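Local structure of GDP-perosamine synthase (Caulobacter crescentus, 3BN1) at residues Ala117-Leu122 and Asp143-Val148; Pro109-Leu114 and Lys276-Leu281. The protein makes GDP-perosamine by transferring an amino group from L-glutamate to GDP-4-keto-6-deoxy-D-mannose, with pyridoxal 5'-phosphate as cofactor. One frame throughout, in Å; residues are numbered along the deposited sequence.

Contact 1: Ala117-Leu122 and Asp143-Val148; sequences AKLEAL and DPILEV
Leu119 packs between Ile145 and Val148, both on the flank of helix 142-151. Its CB points at that helix and passes Val148 CG1 at 4.5 Å. CG keeps the same methyl at 4.4 Å. The chain then forks. CD2 carries on to the helix and ends 4.1 Å from Ile145 CG2. The same CD2 also lies 4.3 Å from Val148 CB. CD1 turns away from this helix and touches Leu114. The Leu119 and Ile145 side chains cross at about a right angle, and CD2 meets both CG2 and CA of Ile145.

Glu120 adds the outer part. Its CG reaches Val148 CG1 at 3.9 Å. That methyl is anti to its own backbone N (chi1 174°), which turns it toward the other segment. Beyond CG the glutamate is extended. Its OE2 accepts a hydrogen bond from His152 NE2 and forms a salt bridge with Arg151 NH2. Arg151 NE forms a salt bridge with Glu147 OE2. Arg151 probably offsets the two carboxylates, whose OE1 atoms, of Glu120 and Glu147, are 5.4 Å apart.

No hydrogen bond joins the two segments. Both segments belong to connections of the large mixed sheet. The short helix 116-119 follows strand 101-105, and helix 142-151 links the neighbouring parallel strands 127-130 and 155-159. Leu119 and Leu122 rest on Ile82 of strand 80-84, and Leu122 also touches Val103 and Val105 of strand 101-105.

Contact 2: Pro109-Leu114 and Lys276-Leu281; sequences PRTFNL and KPHVAL
The guanidinium of Arg110 lies flat on one face of the His278 ring. The centres are 3.7 Å apart and the planes differ by 16°. NH1 comes to 3.3 Å from His278 CE1. The guanidinium is thus stacked on the ring, shifted toward its rim. It is brought there by a bend at chi3 (-37°), which folds it back over the imidazole. The positive group would probably disfavour a second proton on the ring, that is, the imidazolium form of His278. Closer to the backbones, Arg110 CB is 3.9 Å from His278 CB. Thr111 meets the ring differently: its CG2 sits at the edge, near the ring plane, 4.1 Å from His278 CD2. The Thr111 and His278 side chains run side by side and point the same way. Thr111 OG1 is used within its own loop. It accepts from Asn113 N and closes an ST turn.

The backbones are held more loosely, with no direct hydrogen bond between them. Water 1 donates to Arg110 O and, at 2.7 Å, to His278 O. Water 2 accepts from His278 N at 3.0 Å. It also donates to Arg110 O at 2.8 Å, though other acceptors may share its protons. Two waters therefore bridge the backbones of Arg110 and His278 beside the stack.

Gln138 holds 276-281: its NE2 donates to His278 O and its OE1 accepts from Ala280 N. Here a loop of the large mixed sheet, between strand 101-105 and helix 116-119, meets the loop from strand 274-275 to strand 290-294 of the four-stranded antiparallel sheet. Phe112 packs on Thr291 and Arg293 of strand 290-294 and on Cys343 of helix 338-346.

Overall arrangement
The centres of the two contacts are about 17 Å apart. Segment 109-114 comes first along the chain, then 117-122, 143-148 and 276-281; both segments of contact 1 therefore fall between the two segments of contact 2. The two meet where Leu119 CD1 touches Leu114 CD2 at 4.0 Å. Contact 1 stays within the large mixed sheet and its helices, probably the large domain that holds the cofactor, as in other aminotransferases of this fold. Contact 2 joins that domain to the later part of the chain with the four-stranded antiparallel sheet. One short connection after strand 101-105 therefore serves both the inside of a domain and probably a junction between domains.

Contact 1: Ala117-Leu122 and Asp143-Val148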
loop_
_atom_site.group_PDB
_atom_site.type_symbol
_atom_site.label_atom_id
_atom_site.label_comp_id
_atom_site.label_asym_id
_atom_site.label_seq_id
_atom_site.Cartn_x
_atom_site.Cartn_y
_atom_site.Cartn_z
ATOM N N ALA A 117 24.513 18.352 15.483
ATOM C CA ALA A 117 25.174 19.642 15.509
ATOM C C ALA A 117 24.860 20.508 14.307
ATOM O O ALA A 117 25.193 21.686 14.370
ATOM C CB ALA A 117 26.667 19.510 15.686
ATOM N N LYS A 118 24.266 19.957 13.242
ATOM C CA LYS A 118 23.964 20.764 12.045
ATOM C C LYS A 118 22.468 21.082 11.983
ATOM O O LYS A 118 21.960 21.798 11.116
ATOM C CB LYS A 118 24.430 20.040 10.769
ATOM C CG LYS A 118 25.927 19.782 10.811
ATOM C CD LYS A 118 26.581 19.650 9.420
ATOM C CE LYS A 118 27.668 20.744 9.236
ATOM N NZ LYS A 118 29.078 20.264 8.990
ATOM N N LEU A 119 21.749 20.558 12.951
ATOM C CA LEU A 119 20.314 20.776 12.945
ATOM C C LEU A 119 19.823 22.200 13.160
ATOM O O LEU A 119 18.975 22.727 12.410
ATOM C CB LEU A 119 19.746 19.920 14.061
ATOM C CG LEU A 119 18.485 19.074 14.031
ATOM C CD1 LEU A 119 18.263 18.483 12.614
ATOM C CD2 LEU A 119 18.675 18.030 15.179
ATOM N N GLU A 120 20.279 22.816 14.249
ATOM C CA GLU A 120 19.689 24.095 14.634
ATOM C C GLU A 120 19.626 25.179 13.628
ATOM O O GLU A 120 18.644 25.896 13.546
ATOM C CB GLU A 120 20.184 24.623 15.967
ATOM C CG GLU A 120 19.021 25.155 16.741
ATOM C CD GLU A 120 19.386 25.374 18.155
ATOM O OE1 GLU A 120 20.455 24.838 18.521
ATOM O OE2 GLU A 120 18.613 26.054 18.863
ATOM N N ALA A 121 20.720 25.290 12.894
ATOM C CA ALA A 121 20.879 26.304 11.888
ATOM C C ALA A 121 19.922 26.021 10.741
ATOM O O ALA A 121 19.815 26.817 9.810
ATOM C CB ALA A 121 22.294 26.219 11.373
ATOM N N LEU A 122 19.259 24.870 10.756
ATOM C CA LEU A 122 18.347 24.594 9.613
ATOM C C LEU A 122 16.897 24.905 9.967
ATOM O O LEU A 122 15.966 24.884 9.104
ATOM C CB LEU A 122 18.428 23.113 9.223
ATOM C CG LEU A 122 19.771 22.759 8.557
ATOM C CD1 LEU A 122 19.693 21.235 8.300
ATOM C CD2 LEU A 122 19.854 23.490 7.281
ATOM N N ASP A 143 19.458 12.036 22.091
ATOM C CA ASP A 143 19.309 13.035 23.108
ATOM C C ASP A 143 19.583 14.435 22.570
ATOM O O ASP A 143 18.766 15.336 22.706
ATOM C CB ASP A 143 20.146 12.606 24.318
ATOM C CG ASP A 143 19.484 11.487 25.137
ATOM O OD1 ASP A 143 18.300 11.126 24.845
ATOM O OD2 ASP A 143 20.150 10.983 26.072
ATOM N N PRO A 144 20.695 14.668 21.900
ATOM C CA PRO A 144 20.899 16.035 21.409
ATOM C C PRO A 144 19.803 16.464 20.410
ATOM O O PRO A 144 19.449 17.633 20.294
ATOM C CB PRO A 144 22.255 15.954 20.662
ATOM C CG PRO A 144 22.813 14.674 20.991
ATOM C CD PRO A 144 21.960 13.913 21.955
ATOM N N ILE A 145 19.312 15.501 19.649
ATOM C CA ILE A 145 18.364 15.831 18.622
ATOM C C ILE A 145 17.032 16.196 19.323
ATOM O O ILE A 145 16.294 17.114 18.915
ATOM C CB ILE A 145 18.175 14.589 17.716
ATOM C CG1 ILE A 145 19.452 14.196 16.974
ATOM C CG2 ILE A 145 16.906 14.733 16.841
ATOM C CD1 ILE A 145 19.266 12.984 16.042
ATOM N N LEU A 146 16.683 15.417 20.343
ATOM C CA LEU A 146 15.458 15.679 21.114
ATOM C C LEU A 146 15.644 17.015 21.842
ATOM O O LEU A 146 14.696 17.841 21.952
ATOM C CB LEU A 146 15.187 14.554 22.106
ATOM C CG LEU A 146 14.743 13.240 21.437
ATOM C CD1 LEU A 146 14.708 12.142 22.462
ATOM C CD2 LEU A 146 13.299 13.411 20.858
ATOM N N GLU A 147 16.876 17.266 22.288
ATOM C CA GLU A 147 17.151 18.553 22.948
ATOM C C GLU A 147 16.798 19.730 22.023
ATOM O O GLU A 147 16.055 20.648 22.426
ATOM C CB GLU A 147 18.593 18.618 23.490
ATOM C CG GLU A 147 18.887 19.847 24.398
ATOM C CD GLU A 147 18.965 21.205 23.659
ATOM O OE1 GLU A 147 19.440 21.280 22.503
ATOM O OE2 GLU A 147 18.567 22.244 24.243
ATOM N N VAL A 148 17.290 19.693 20.779
ATOM C CA VAL A 148 16.988 20.787 19.833
ATOM C C VAL A 148 15.480 20.887 19.533
ATOM O O VAL A 148 14.871 21.985 19.587
ATOM C CB VAL A 148 17.802 20.607 18.535
ATOM C CG1 VAL A 148 17.414 21.642 17.474
ATOM C CG2 VAL A 148 19.243 20.735 18.856
#

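Contact 2: Pro109-Leu114 and Lys276-Leu281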
loop_
_atom_site.group_PDB
_atom_site.type_symbol
_atom_site.label_atom_id
_atom_site.label_comp_id
_atom_site.label_asym_id
_atom_site.label_seq_id
_atom_site.Cartn_x
_atom_site.Cartn_y
_atom_site.Cartn_z
ATOM N N PRO A 109 30.304 11.373 9.900
ATOM C CA PRO A 109 31.184 10.606 9.018
ATOM C C PRO A 109 31.444 9.164 9.461
ATOM O O PRO A 109 31.921 8.335 8.666
ATOM C CB PRO A 109 32.482 11.395 9.062
ATOM C CG PRO A 109 32.408 12.077 10.435
ATOM C CD PRO A 109 30.994 12.532 10.493
ATOM N N ARG A 110 31.135 8.905 10.733
ATOM C CA ARG A 110 31.413 7.625 11.353
ATOM C C ARG A 110 30.236 6.714 11.501
ATOM O O ARG A 110 30.288 5.546 11.148
ATOM C CB ARG A 110 32.071 7.867 12.705
ATOM C CG ARG A 110 33.578 8.040 12.524
ATOM C CD ARG A 110 34.390 8.020 13.857
ATOM N NE ARG A 110 33.609 8.697 14.896
ATOM C CZ ARG A 110 33.763 8.603 16.214
ATOM N NH1 ARG A 110 34.749 7.884 16.772
ATOM N NH2 ARG A 110 32.900 9.285 16.962
ATOM N N THR A 111 29.141 7.281 11.954
ATOM C CA THR A 111 27.964 6.464 12.127
ATOM C C THR A 111 27.012 6.536 10.954
ATOM O O THR A 111 25.962 5.885 11.028
ATOM C CB THR A 111 27.097 6.990 13.335
ATOM O OG1 THR A 111 26.590 8.298 13.054
ATOM C CG2 THR A 111 27.882 7.105 14.609
ATOM N N PHE A 112 27.268 7.445 10.001
ATOM C CA PHE A 112 26.369 7.669 8.877
ATOM C C PHE A 112 25.043 8.304 9.274
ATOM O O PHE A 112 24.137 8.410 8.397
ATOM C CB PHE A 112 26.054 6.420 8.023
ATOM C CG PHE A 112 27.258 5.629 7.638
ATOM C CD1 PHE A 112 28.065 6.035 6.560
ATOM C CD2 PHE A 112 27.625 4.477 8.363
ATOM C CE1 PHE A 112 29.213 5.299 6.187
ATOM C CE2 PHE A 112 28.800 3.753 8.015
ATOM C CZ PHE A 112 29.581 4.170 6.933
ATOM N N ASN A 113 24.920 8.756 10.531
ATOM C CA ASN A 113 23.638 9.315 10.989
ATOM C C ASN A 113 23.555 10.815 11.087
ATOM O O ASN A 113 24.581 11.518 11.109
ATOM C CB ASN A 113 23.131 8.654 12.288
ATOM C CG ASN A 113 22.636 7.246 12.028
ATOM O OD1 ASN A 113 22.152 6.940 10.929
ATOM N ND2 ASN A 113 22.836 6.360 12.976
ATOM N N LEU A 114 22.319 11.287 11.047
ATOM C CA LEU A 114 22.014 12.702 11.182
ATOM C C LEU A 114 22.976 13.408 12.137
ATOM O O LEU A 114 23.113 13.020 13.291
ATOM C CB LEU A 114 20.589 12.823 11.726
ATOM C CG LEU A 114 20.034 14.218 11.523
ATOM C CD1 LEU A 114 18.507 14.033 11.645
ATOM C CD2 LEU A 114 20.587 15.192 12.569
ATOM N N LYS A 276 36.308 0.005 9.054
ATOM C CA LYS A 276 35.156 -0.740 9.610
ATOM C C LYS A 276 34.072 0.182 10.200
ATOM O O LYS A 276 34.408 1.255 10.703
ATOM C CB LYS A 276 35.627 -1.678 10.727
ATOM C CG LYS A 276 36.109 -0.874 11.936
ATOM C CD LYS A 276 36.643 -1.821 13.026
ATOM C CE LYS A 276 37.784 -2.705 12.502
ATOM N NZ LYS A 276 37.434 -3.752 11.474
ATOM N N PRO A 277 32.809 -0.257 10.191
ATOM C CA PRO A 277 31.759 0.586 10.724
ATOM C C PRO A 277 31.985 0.992 12.186
ATOM O O PRO A 277 32.159 0.142 13.040
ATOM C CB PRO A 277 30.512 -0.287 10.620
ATOM C CG PRO A 277 30.969 -1.710 10.694
ATOM C CD PRO A 277 32.305 -1.622 9.896
ATOM N N HIS A 278 31.944 2.281 12.492
ATOM C CA HIS A 278 32.130 2.675 13.883
ATOM C C HIS A 278 30.836 2.354 14.618
ATOM O O HIS A 278 29.699 2.532 14.122
ATOM C CB HIS A 278 32.395 4.185 13.935
ATOM C CG HIS A 278 32.384 4.764 15.313
ATOM N ND1 HIS A 278 33.345 4.447 16.247
ATOM C CD2 HIS A 278 31.526 5.626 15.918
ATOM C CE1 HIS A 278 33.071 5.071 17.379
ATOM N NE2 HIS A 278 31.973 5.790 17.205
ATOM N N VAL A 279 31.008 1.871 15.835
ATOM C CA VAL A 279 29.832 1.573 16.636
ATOM C C VAL A 279 29.723 2.454 17.882
ATOM O O VAL A 279 30.535 2.307 18.810
ATOM C CB VAL A 279 29.894 0.125 17.081
ATOM C CG1 VAL A 279 28.690 -0.230 17.940
ATOM C CG2 VAL A 279 29.918 -0.668 15.831
ATOM N N ALA A 280 28.704 3.307 17.935
ATOM C CA ALA A 280 28.493 4.153 19.135
ATOM C C ALA A 280 28.206 3.317 20.384
ATOM O O ALA A 280 27.474 2.328 20.330
ATOM C CB ALA A 280 27.307 5.117 18.903
ATOM N N LEU A 281 28.655 3.772 21.545
ATOM C CA LEU A 281 28.379 2.991 22.747
ATOM C C LEU A 281 27.038 3.356 23.377
ATOM O O LEU A 281 26.828 3.084 24.549
ATOM C CB LEU A 281 29.514 3.167 23.760
ATOM C CG LEU A 281 30.905 2.761 23.293
ATOM C CD1 LEU A 281 31.980 3.045 24.348
ATOM C CD2 LEU A 281 30.848 1.278 22.939
HETATM O O HOH W 1 28.896 3.031 11.628
HETATM O O HOH W 2 32.297 3.947 10.059
#